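Local structure of arginase, mitochondrial (Medicago truncatula, 6VSS) at residues P86-A91 and L326-L331; A177-H182 and E259-V264; R215-G220 and L255-G260; I277-S282 and R317-G322. The protein hydrolyses L-arginine to urea and L-ornithine with two manganese ions per subunit, and also converts agmatine to putrescine and urea. All blocks are in the same frame, centred on the assembly; numbering follows the deposited sequence.

Interaction 1: P86-A91 and L326-L331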
# COMPACT_ATOMS: atom_id res chain seq x y z
N PRO B 86 -4.26 -22.13 0.02
CA PRO B 86 -5.35 -21.76 0.94
C PRO B 86 -5.94 -20.38 0.63
O PRO B 86 -7.13 -20.20 0.80
CB PRO B 86 -4.69 -21.68 2.33
CG PRO B 86 -3.50 -22.60 2.19
CD PRO B 86 -3.03 -22.38 0.76
N ARG B 87 -5.11 -19.48 0.10
CA ARG B 87 -5.56 -18.12 -0.33
C ARG B 87 -6.46 -18.27 -1.56
O ARG B 87 -7.48 -17.64 -1.60
CB ARG B 87 -4.37 -17.19 -0.55
CG ARG B 87 -3.70 -16.75 0.74
CD ARG B 87 -4.59 -15.79 1.52
NE ARG B 87 -4.47 -14.42 1.00
CZ ARG B 87 -3.42 -13.62 1.27
NH1 ARG B 87 -3.36 -12.39 0.78
NH2 ARG B 87 -2.43 -14.07 2.04
N ILE B 88 -6.09 -19.16 -2.47
CA ILE B 88 -6.94 -19.40 -3.68
C ILE B 88 -8.27 -20.04 -3.26
O ILE B 88 -9.32 -19.48 -3.64
CB ILE B 88 -6.21 -20.23 -4.74
CG1 ILE B 88 -4.95 -19.52 -5.25
CG2 ILE B 88 -7.14 -20.57 -5.90
CD1 ILE B 88 -4.02 -20.52 -5.96
N ARG B 89 -8.29 -21.07 -2.43
CA ARG B 89 -9.60 -21.64 -2.00
C ARG B 89 -10.47 -20.56 -1.34
O ARG B 89 -11.67 -20.55 -1.52
CB ARG B 89 -9.44 -22.85 -1.10
CG ARG B 89 -8.75 -23.98 -1.82
CD ARG B 89 -8.68 -25.23 -1.02
NE ARG B 89 -7.76 -24.98 0.06
CZ ARG B 89 -6.47 -25.33 0.05
NH1 ARG B 89 -5.97 -26.00 -0.96
NH2 ARG B 89 -5.72 -25.10 1.09
N GLU B 90 -9.91 -19.79 -0.45
CA GLU B 90 -10.74 -18.77 0.21
C GLU B 90 -11.34 -17.85 -0.87
O GLU B 90 -12.46 -17.43 -0.72
CB GLU B 90 -9.91 -17.97 1.22
CG GLU B 90 -10.62 -16.69 1.55
CD GLU B 90 -9.93 -15.87 2.60
OE1 GLU B 90 -8.96 -15.17 2.25
OE2 GLU B 90 -10.35 -15.96 3.75
N ALA B 91 -10.55 -17.40 -1.85
CA ALA B 91 -11.06 -16.48 -2.88
C ALA B 91 -12.10 -17.18 -3.77
O ALA B 91 -13.02 -16.52 -4.19
CB ALA B 91 -9.92 -15.87 -3.65
N LEU B 326 -8.08 -13.42 -6.21
CA LEU B 326 -9.35 -13.43 -6.99
C LEU B 326 -9.05 -13.83 -8.43
O LEU B 326 -9.79 -14.67 -8.97
CB LEU B 326 -9.98 -12.04 -6.92
CG LEU B 326 -10.84 -11.78 -5.68
CD1 LEU B 326 -11.45 -10.39 -5.72
CD2 LEU B 326 -11.93 -12.84 -5.55
N VAL B 327 -8.00 -13.27 -9.03
CA VAL B 327 -7.63 -13.65 -10.40
C VAL B 327 -7.34 -15.18 -10.45
O VAL B 327 -7.83 -15.92 -11.34
CB VAL B 327 -6.46 -12.75 -10.86
CG1 VAL B 327 -5.74 -13.33 -12.04
CG2 VAL B 327 -6.88 -11.29 -11.12
N ALA B 328 -6.48 -15.67 -9.61
CA ALA B 328 -6.15 -17.11 -9.58
C ALA B 328 -7.45 -17.95 -9.35
O ALA B 328 -7.62 -18.97 -10.00
CB ALA B 328 -5.12 -17.29 -8.49
N ALA B 329 -8.32 -17.51 -8.44
CA ALA B 329 -9.57 -18.21 -8.06
C ALA B 329 -10.50 -18.29 -9.28
O ALA B 329 -10.96 -19.39 -9.60
CB ALA B 329 -10.22 -17.52 -6.91
N LYS B 330 -10.61 -17.20 -10.05
CA LYS B 330 -11.40 -17.18 -11.30
C LYS B 330 -10.77 -18.08 -12.38
O LYS B 330 -11.52 -18.73 -13.08
CB LYS B 330 -11.59 -15.77 -11.81
CG LYS B 330 -12.56 -15.74 -12.98
CD LYS B 330 -13.27 -14.42 -13.23
CE LYS B 330 -14.22 -14.53 -14.42
NZ LYS B 330 -15.11 -13.36 -14.52
N LEU B 331 -9.45 -18.08 -12.55
CA LEU B 331 -8.78 -19.08 -13.44
C LEU B 331 -9.15 -20.49 -12.98
O LEU B 331 -9.46 -21.31 -13.85
CB LEU B 331 -7.26 -18.86 -13.52
CG LEU B 331 -6.85 -17.48 -14.03
CD1 LEU B 331 -5.37 -17.27 -13.81
CD2 LEU B 331 -7.20 -17.32 -15.50
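Ile88 and Ala91 of helix 84-92 pack against Leu326, Ala328 and Ala329 of helix 323-339. This is helix-on-helix packing in the arginase fold, where helices flank both faces of a parallel beta sheet. The axes of the two short segments approach to 8.1 Å and cross at -74°. Three of the five touching residues are alanines, which suits so close an approach.

The side-chain contacts are all apolar. Ala91 CB lies 3.7 Å from Ala329 CB. Ile88 divides its two branches between neighbouring residues. Its CG1 rests on Ala328 CB at 3.9 Å. Its CG2 lies against the backbone of Ala329, 4.0 Å from the CA of that residue. Leu326 starts out away from helix 84-92. Its CG stands beside its own backbone N (chi1 -85°), and from there CD2 returns to within 4.1 Å of Ala91 CB. The Leu326 side chain is also about 4 Å from that of Thr97, an L-ornithine-binding residue.

Charged groups point to other partners. Arg89 forms salt bridges with Asp118 and with Glu122 of a neighbouring subunit. Lys330 pairs with Glu102 and donates to Pro286 O of another subunit.

No hydrogen bond joins the two segments. Methyl groups meet the backbone directly. Ile88 O is 3.9 Å from Ala329 CB, and the same Ala329 CB lies 3.7 Å from Ala91 C.

Interaction 2: A177-H182 and E259-V264; sequences AVDILH and EGVKGV
A parallel beta bridge between Asp179 and Val264 lies where two neighbouring strands of the central sheet, 178-183 and 264-269, begin. Asp179 N donates to Gly263 O at 2.8 Å, in the carbonyl plane. Val264 CA makes a CA-H...O contact with Asp179 O at 3.3 Å. Before the bridge, Lys262 N donates to Ala177 O at 2.9 Å, with a nearly straight N-H...O angle of 164°. Val261 CB packs on the same Ala177 O at 3.3 Å. The backbone angles of Gly263 would jam a side chain against the preceding carbonyl.

The Asp179 side chain crosses that of Val261 at about a right angle. Its CG stands beside the backbone N (chi1 -70°), and OD1 lies 3.8 Å from Val261 CG2. The carboxylate is buried. OD2 takes a salt bridge from Arg214 and lies very close to Gly258 N, a probable hydrogen bond; OD1 takes Arg215 N. Replacing Asp179 by an alanine would remove the carboxylate and would probably leave the Arg214 charge without this mate and the Arg215 amide without its acceptor.

Strand 178-183 lies between strands 264-269 and 213-221. Helix 163-174 packs alongside, with Val167 on Ile180 and Leu174 on Lys262.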
# COMPACT_ATOMS: atom_id res chain seq x y z
N ALA B 177 0.68 -40.45 -23.60
CA ALA B 177 1.03 -39.03 -23.73
C ALA B 177 -0.24 -38.18 -23.60
O ALA B 177 -1.35 -38.70 -23.81
CB ALA B 177 1.73 -38.80 -25.03
N VAL B 178 -0.09 -36.94 -23.20
CA VAL B 178 -1.21 -35.98 -23.18
C VAL B 178 -0.76 -34.84 -24.07
O VAL B 178 0.47 -34.75 -24.33
CB VAL B 178 -1.56 -35.53 -21.74
CG1 VAL B 178 -1.97 -36.70 -20.89
CG2 VAL B 178 -0.41 -34.80 -21.05
N ASP B 179 -1.67 -34.00 -24.54
CA ASP B 179 -1.31 -32.70 -25.16
C ASP B 179 -1.41 -31.68 -24.04
O ASP B 179 -2.28 -31.87 -23.22
CB ASP B 179 -2.20 -32.33 -26.35
CG ASP B 179 -2.01 -33.17 -27.62
OD1 ASP B 179 -0.94 -33.80 -27.79
OD2 ASP B 179 -2.94 -33.14 -28.47
N ILE B 180 -0.59 -30.63 -24.05
CA ILE B 180 -0.59 -29.58 -23.00
C ILE B 180 -0.84 -28.21 -23.61
O ILE B 180 -0.24 -27.86 -24.61
CB ILE B 180 0.69 -29.60 -22.17
CG1 ILE B 180 0.94 -30.97 -21.53
CG2 ILE B 180 0.68 -28.44 -21.17
CD1 ILE B 180 2.21 -31.02 -20.76
N LEU B 181 -1.72 -27.48 -22.98
CA LEU B 181 -1.94 -26.06 -23.23
C LEU B 181 -1.37 -25.38 -22.00
O LEU B 181 -1.81 -25.75 -20.90
CB LEU B 181 -3.44 -25.77 -23.33
CG LEU B 181 -3.75 -24.27 -23.38
CD1 LEU B 181 -3.02 -23.61 -24.53
CD2 LEU B 181 -5.27 -24.10 -23.48
N HIS B 182 -0.36 -24.54 -22.21
CA HIS B 182 0.49 -23.99 -21.14
C HIS B 182 0.46 -22.48 -21.31
O HIS B 182 0.92 -22.00 -22.36
CB HIS B 182 1.86 -24.65 -21.21
CG HIS B 182 2.95 -23.95 -20.46
ND1 HIS B 182 4.26 -23.90 -20.93
CD2 HIS B 182 2.96 -23.35 -19.25
CE1 HIS B 182 5.01 -23.30 -20.03
NE2 HIS B 182 4.23 -22.93 -19.00
N GLU B 259 -6.36 -35.16 -29.65
CA GLU B 259 -6.93 -36.17 -30.59
C GLU B 259 -5.86 -37.23 -30.86
O GLU B 259 -4.79 -36.89 -31.44
CB GLU B 259 -7.51 -35.49 -31.83
CG GLU B 259 -8.78 -34.68 -31.50
CD GLU B 259 -9.68 -34.28 -32.67
OE1 GLU B 259 -10.41 -35.17 -33.20
OE2 GLU B 259 -9.67 -33.07 -33.04
N GLY B 260 -6.11 -38.44 -30.36
CA GLY B 260 -5.27 -39.65 -30.57
C GLY B 260 -4.24 -39.83 -29.46
O GLY B 260 -3.34 -40.67 -29.64
N VAL B 261 -4.29 -39.05 -28.37
CA VAL B 261 -3.45 -39.37 -27.19
C VAL B 261 -4.41 -39.48 -26.02
O VAL B 261 -5.61 -39.53 -26.27
CB VAL B 261 -2.31 -38.37 -26.97
CG1 VAL B 261 -1.26 -38.45 -28.05
CG2 VAL B 261 -2.81 -36.93 -26.82
N LYS B 262 -3.94 -39.51 -24.79
CA LYS B 262 -4.79 -39.91 -23.65
C LYS B 262 -5.62 -38.71 -23.19
O LYS B 262 -6.54 -38.91 -22.38
CB LYS B 262 -3.88 -40.50 -22.58
CG LYS B 262 -3.12 -41.74 -23.02
CD LYS B 262 -4.08 -42.81 -23.51
CE LYS B 262 -3.43 -44.08 -24.01
NZ LYS B 262 -4.36 -44.83 -24.89
N GLY B 263 -5.34 -37.51 -23.67
CA GLY B 263 -6.16 -36.33 -23.36
C GLY B 263 -5.31 -35.08 -23.22
O GLY B 263 -4.14 -35.08 -23.72
N VAL B 264 -5.91 -34.07 -22.58
CA VAL B 264 -5.40 -32.67 -22.56
C VAL B 264 -5.15 -32.26 -21.10
O VAL B 264 -6.08 -32.36 -20.26
CB VAL B 264 -6.36 -31.70 -23.27
CG1 VAL B 264 -5.78 -30.28 -23.28
CG2 VAL B 264 -6.65 -32.15 -24.72

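Interaction 3: R215-G220 and L255-G260; sequences RLVQVG and LKLGEG
Leu257 lies over one face of the Arg215 guanidinium, with its CD2 offset toward the rim of the group. Leu257 CD2 is 3.5 Å from Arg215 CZ. Its distance to Arg215 NH1, 3.1 Å, is very short for such a pair and should be read with caution. The loop also meets the guanidinium at its edge. There Lys256 O sits near the plane, 3.5 Å from Arg215 NH1. The Arg215 chain is extended at chi2 and then bends at chi3 (62°), which turns the flat group beneath the leucine. Its firm polar partner is Glu238, in a salt bridge to NH2.

Val217 points the same way as Arg215, two residues along the strand. Its side chain crosses that of Leu257 at a slant. Val217 CG2 meets Leu257 CD2 at 3.9 Å, so this one methyl touches both the valine and the arginine. The other branch, Val217 CG1, is 4.3 Å from Leu255 CD1. Leu255 and Leu257 also reach Leu181 on the next strand, and Leu255 touches Ile297 of helix 291-300.

Alternate residues of strand 213-221 thus meet this loop. The chain runs from strand 238-241, outermost in this chain's sheet, through helix 245-252 and the loop to strand 264-269, passing strands 213-221 and 178-183. The loop is the return leg of a beta-alpha-beta crossover in a parallel alpha/beta sheet, with buried leucine and valine packing and the partly exposed Arg215 beside it.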
# COMPACT_ATOMS: atom_id res chain seq x y z
N ARG B 215 2.01 -32.74 -27.98
CA ARG B 215 1.93 -31.29 -28.23
C ARG B 215 2.08 -30.54 -26.91
O ARG B 215 1.71 -31.06 -25.83
CB ARG B 215 0.62 -31.00 -28.95
CG ARG B 215 0.54 -31.69 -30.30
CD ARG B 215 -0.69 -31.27 -31.07
NE ARG B 215 -0.67 -29.85 -31.35
CZ ARG B 215 -1.75 -29.12 -31.60
NH1 ARG B 215 -2.96 -29.66 -31.63
NH2 ARG B 215 -1.61 -27.84 -31.86
N LEU B 216 2.76 -29.42 -26.99
CA LEU B 216 2.87 -28.45 -25.89
C LEU B 216 2.60 -27.10 -26.53
O LEU B 216 3.44 -26.62 -27.28
CB LEU B 216 4.27 -28.52 -25.29
CG LEU B 216 4.67 -27.36 -24.36
CD1 LEU B 216 3.63 -27.10 -23.29
CD2 LEU B 216 6.03 -27.69 -23.74
N VAL B 217 1.45 -26.55 -26.29
CA VAL B 217 1.05 -25.26 -26.91
C VAL B 217 1.22 -24.18 -25.86
O VAL B 217 0.55 -24.31 -24.85
CB VAL B 217 -0.40 -25.34 -27.40
CG1 VAL B 217 -0.83 -24.06 -28.07
CG2 VAL B 217 -0.57 -26.54 -28.31
N GLN B 218 2.16 -23.26 -26.07
CA GLN B 218 2.55 -22.26 -25.05
C GLN B 218 1.95 -20.94 -25.48
O GLN B 218 2.14 -20.55 -26.64
CB GLN B 218 4.07 -22.15 -24.92
CG GLN B 218 4.74 -23.51 -24.72
CD GLN B 218 6.15 -23.37 -24.18
OE1 GLN B 218 7.03 -22.76 -24.80
NE2 GLN B 218 6.37 -23.91 -23.00
N VAL B 219 1.35 -20.22 -24.57
CA VAL B 219 0.70 -18.92 -24.89
C VAL B 219 1.07 -17.88 -23.83
O VAL B 219 0.99 -18.19 -22.65
CB VAL B 219 -0.82 -19.14 -24.99
CG1 VAL B 219 -1.58 -17.85 -25.27
CG2 VAL B 219 -1.14 -20.18 -26.03
N GLY B 220 1.38 -16.66 -24.26
CA GLY B 220 1.77 -15.51 -23.43
C GLY B 220 3.28 -15.32 -23.30
O GLY B 220 3.71 -14.44 -22.55
N LEU B 255 -8.39 -24.05 -30.74
CA LEU B 255 -7.49 -25.18 -30.51
C LEU B 255 -8.29 -26.45 -30.33
O LEU B 255 -9.37 -26.41 -29.71
CB LEU B 255 -6.67 -24.90 -29.26
CG LEU B 255 -5.63 -23.80 -29.40
CD1 LEU B 255 -5.06 -23.47 -28.02
CD2 LEU B 255 -4.53 -24.28 -30.36
N LYS B 256 -7.75 -27.55 -30.84
CA LYS B 256 -8.36 -28.89 -30.68
C LYS B 256 -7.23 -29.84 -30.29
O LYS B 256 -6.37 -30.14 -31.12
CB LYS B 256 -9.07 -29.30 -31.97
CG LYS B 256 -9.95 -28.17 -32.53
CD LYS B 256 -10.82 -28.45 -33.79
CE LYS B 256 -11.43 -27.15 -34.27
NZ LYS B 256 -12.56 -27.37 -35.19
N LEU B 257 -7.19 -30.20 -29.02
CA LEU B 257 -5.98 -30.88 -28.49
C LEU B 257 -6.38 -32.28 -28.11
O LEU B 257 -7.56 -32.50 -27.90
CB LEU B 257 -5.38 -30.12 -27.30
CG LEU B 257 -4.68 -28.78 -27.59
CD1 LEU B 257 -3.97 -28.25 -26.33
CD2 LEU B 257 -3.65 -28.88 -28.68
N GLY B 258 -5.41 -33.17 -28.01
CA GLY B 258 -5.61 -34.49 -27.40
C GLY B 258 -6.08 -35.53 -28.40
O GLY B 258 -6.17 -36.70 -28.02
N GLU B 259 -6.36 -35.16 -29.65
CA GLU B 259 -6.93 -36.17 -30.59
C GLU B 259 -5.86 -37.23 -30.86
O GLU B 259 -4.79 -36.89 -31.44
CB GLU B 259 -7.51 -35.49 -31.83
CG GLU B 259 -8.78 -34.68 -31.50
CD GLU B 259 -9.68 -34.28 -32.67
OE1 GLU B 259 -10.41 -35.17 -33.20
OE2 GLU B 259 -9.67 -33.07 -33.04
N GLY B 260 -6.11 -38.44 -30.36
CA GLY B 260 -5.27 -39.65 -30.57
C GLY B 260 -4.24 -39.83 -29.46
O GLY B 260 -3.34 -40.67 -29.64

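Interaction 4: I277-S282 and R317-G322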
# COMPACT_ATOMS: atom_id res chain seq x y z
N ILE B 277 -2.70 -6.75 -14.08
CA ILE B 277 -3.84 -7.66 -13.78
C ILE B 277 -3.46 -8.59 -12.61
O ILE B 277 -4.29 -8.86 -11.70
CB ILE B 277 -4.21 -8.47 -15.06
CG1 ILE B 277 -4.50 -7.60 -16.28
CG2 ILE B 277 -5.38 -9.37 -14.82
CD1 ILE B 277 -5.40 -6.44 -15.96
N ALA B 278 -2.24 -9.09 -12.63
CA ALA B 278 -1.75 -10.15 -11.74
C ALA B 278 -0.47 -9.69 -11.05
O ALA B 278 0.57 -10.21 -11.36
CB ALA B 278 -1.52 -11.42 -12.51
N PRO B 279 -0.51 -8.67 -10.18
CA PRO B 279 0.69 -8.22 -9.52
C PRO B 279 1.28 -9.26 -8.55
O PRO B 279 2.44 -9.26 -8.33
CB PRO B 279 0.28 -6.94 -8.79
CG PRO B 279 -1.20 -6.99 -8.71
CD PRO B 279 -1.68 -7.90 -9.81
N GLY B 280 0.44 -10.15 -8.05
CA GLY B 280 0.82 -11.16 -7.06
C GLY B 280 1.56 -12.31 -7.71
O GLY B 280 1.01 -13.38 -7.72
N VAL B 281 2.75 -12.08 -8.28
CA VAL B 281 3.61 -13.16 -8.85
C VAL B 281 5.06 -12.85 -8.49
O VAL B 281 5.35 -11.67 -8.25
CB VAL B 281 3.45 -13.26 -10.39
CG1 VAL B 281 2.04 -13.66 -10.78
CG2 VAL B 281 3.83 -11.99 -11.12
N SER B 282 5.95 -13.83 -8.56
CA SER B 282 7.41 -13.64 -8.37
C SER B 282 8.06 -12.89 -9.56
O SER B 282 8.93 -12.05 -9.30
CB SER B 282 8.08 -14.99 -8.10
OG SER B 282 7.63 -15.54 -6.86
N ARG B 317 3.31 -11.04 -2.72
CA ARG B 317 3.59 -9.92 -3.65
C ARG B 317 2.28 -9.34 -4.18
O ARG B 317 2.33 -8.53 -5.08
CB ARG B 317 4.55 -10.36 -4.75
CG ARG B 317 5.80 -11.01 -4.20
CD ARG B 317 7.12 -10.62 -4.81
NE ARG B 317 6.96 -10.43 -6.22
CZ ARG B 317 7.54 -9.46 -6.90
NH1 ARG B 317 8.34 -8.60 -6.30
NH2 ARG B 317 7.33 -9.38 -8.19
N ASP B 318 1.16 -9.75 -3.59
CA ASP B 318 -0.19 -9.30 -4.02
C ASP B 318 -0.48 -7.89 -3.47
O ASP B 318 0.25 -7.42 -2.61
CB ASP B 318 -1.25 -10.30 -3.59
CG ASP B 318 -2.52 -10.32 -4.42
OD1 ASP B 318 -2.70 -9.43 -5.23
OD2 ASP B 318 -3.32 -11.19 -4.22
N THR B 319 -1.56 -7.27 -3.92
CA THR B 319 -1.95 -5.97 -3.35
C THR B 319 -2.67 -6.20 -2.01
O THR B 319 -3.04 -7.33 -1.68
CB THR B 319 -2.81 -5.14 -4.30
OG1 THR B 319 -3.87 -5.98 -4.69
CG2 THR B 319 -2.09 -4.70 -5.55
N TYR B 320 -2.95 -5.13 -1.29
CA TYR B 320 -3.60 -5.29 0.03
C TYR B 320 -5.00 -5.92 -0.09
O TYR B 320 -5.34 -6.67 0.77
CB TYR B 320 -3.49 -3.99 0.83
CG TYR B 320 -3.93 -4.07 2.27
CD1 TYR B 320 -5.21 -4.41 2.59
CD2 TYR B 320 -3.05 -3.87 3.31
CE1 TYR B 320 -5.68 -4.37 3.89
CE2 TYR B 320 -3.48 -3.88 4.62
CZ TYR B 320 -4.80 -4.14 4.93
OH TYR B 320 -5.23 -4.15 6.21
N ASP B 321 -5.72 -5.65 -1.18
CA ASP B 321 -7.08 -6.19 -1.44
C ASP B 321 -7.05 -7.65 -1.93
O ASP B 321 -8.08 -8.21 -2.07
CB ASP B 321 -7.83 -5.32 -2.44
CG ASP B 321 -7.07 -5.06 -3.73
OD1 ASP B 321 -6.32 -5.92 -4.15
OD2 ASP B 321 -7.28 -4.03 -4.33
N GLY B 322 -5.88 -8.23 -2.18
CA GLY B 322 -5.80 -9.63 -2.63
C GLY B 322 -6.35 -9.81 -4.04
O GLY B 322 -6.89 -10.86 -4.30
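Two nitrogens of Arg317 grip one backbone oxygen, Val281 O, side-on. Arg317 NE donates to Val281 O at 2.9 Å and Arg317 NH2 to the same Val281 O at 3.0 Å. The oxygen lies almost in the guanidinium plane. NH2 approaches in the carbonyl plane, while NE is tilted from it by 30°. Bends at chi2 and chi3 (-37°) bring the group round to this edge. Ser282 O lies over one guanidinium face, 3.3 Å from Arg317 NH2, but the angle is too poor for a hydrogen bond. A methionine in place of Arg317 would probably leave Val281 O without both of these donors and the 281-282 backbone freer to shift.

The backbones also come close, with Gly280 CA 3.7 Å from Asp318 CA. A side chain on Gly280 would press on the Asp318 carboxylate. Gly280 is the centre of an inverse gamma turn, closed by Val281 N to Pro279 O at 2.8 Å. Pro279 CG touches Thr319 CG2 at 4.0 Å. Asp318 OD1 takes Thr319 N at 2.8 Å from above the carboxylate plane, and OD2 accepts from Tyr313 OH and Ala325 N.

The Val281 side chain is about 4 Å from that of Asp271, a manganese ligand. The 277-282 loop leads from strand 264-269 to helix 291-300. The 317-322 loop follows strand 305-311 and ends in a type I turn, Thr319 to Gly322, with Gly322 the N-cap residue of helix 323-339.

How the interactions relate
The contacts form two groups. Interactions 2 and 3 have centres 7 Å apart and share Glu259 and Gly260. Their strands are neighbours in the sheet, joined for instance by Val217 N to Ile180 O at 2.7 Å. Interactions 1 and 4 have centres 12 Å apart and touch, with Val327 CG2 3.6 Å from Ile277 O; both also reach neighbouring subunits. Interactions 2 and 4 lie on opposite sides of the chain's centre, about 31 Å apart between centres. Interaction 4 is near the active site: the Val281 side chain is about 7 Å from a manganese ion. In interaction 1 the Ala328 side chain is about 13 Å from one. Interaction 2 lies away from the known sites.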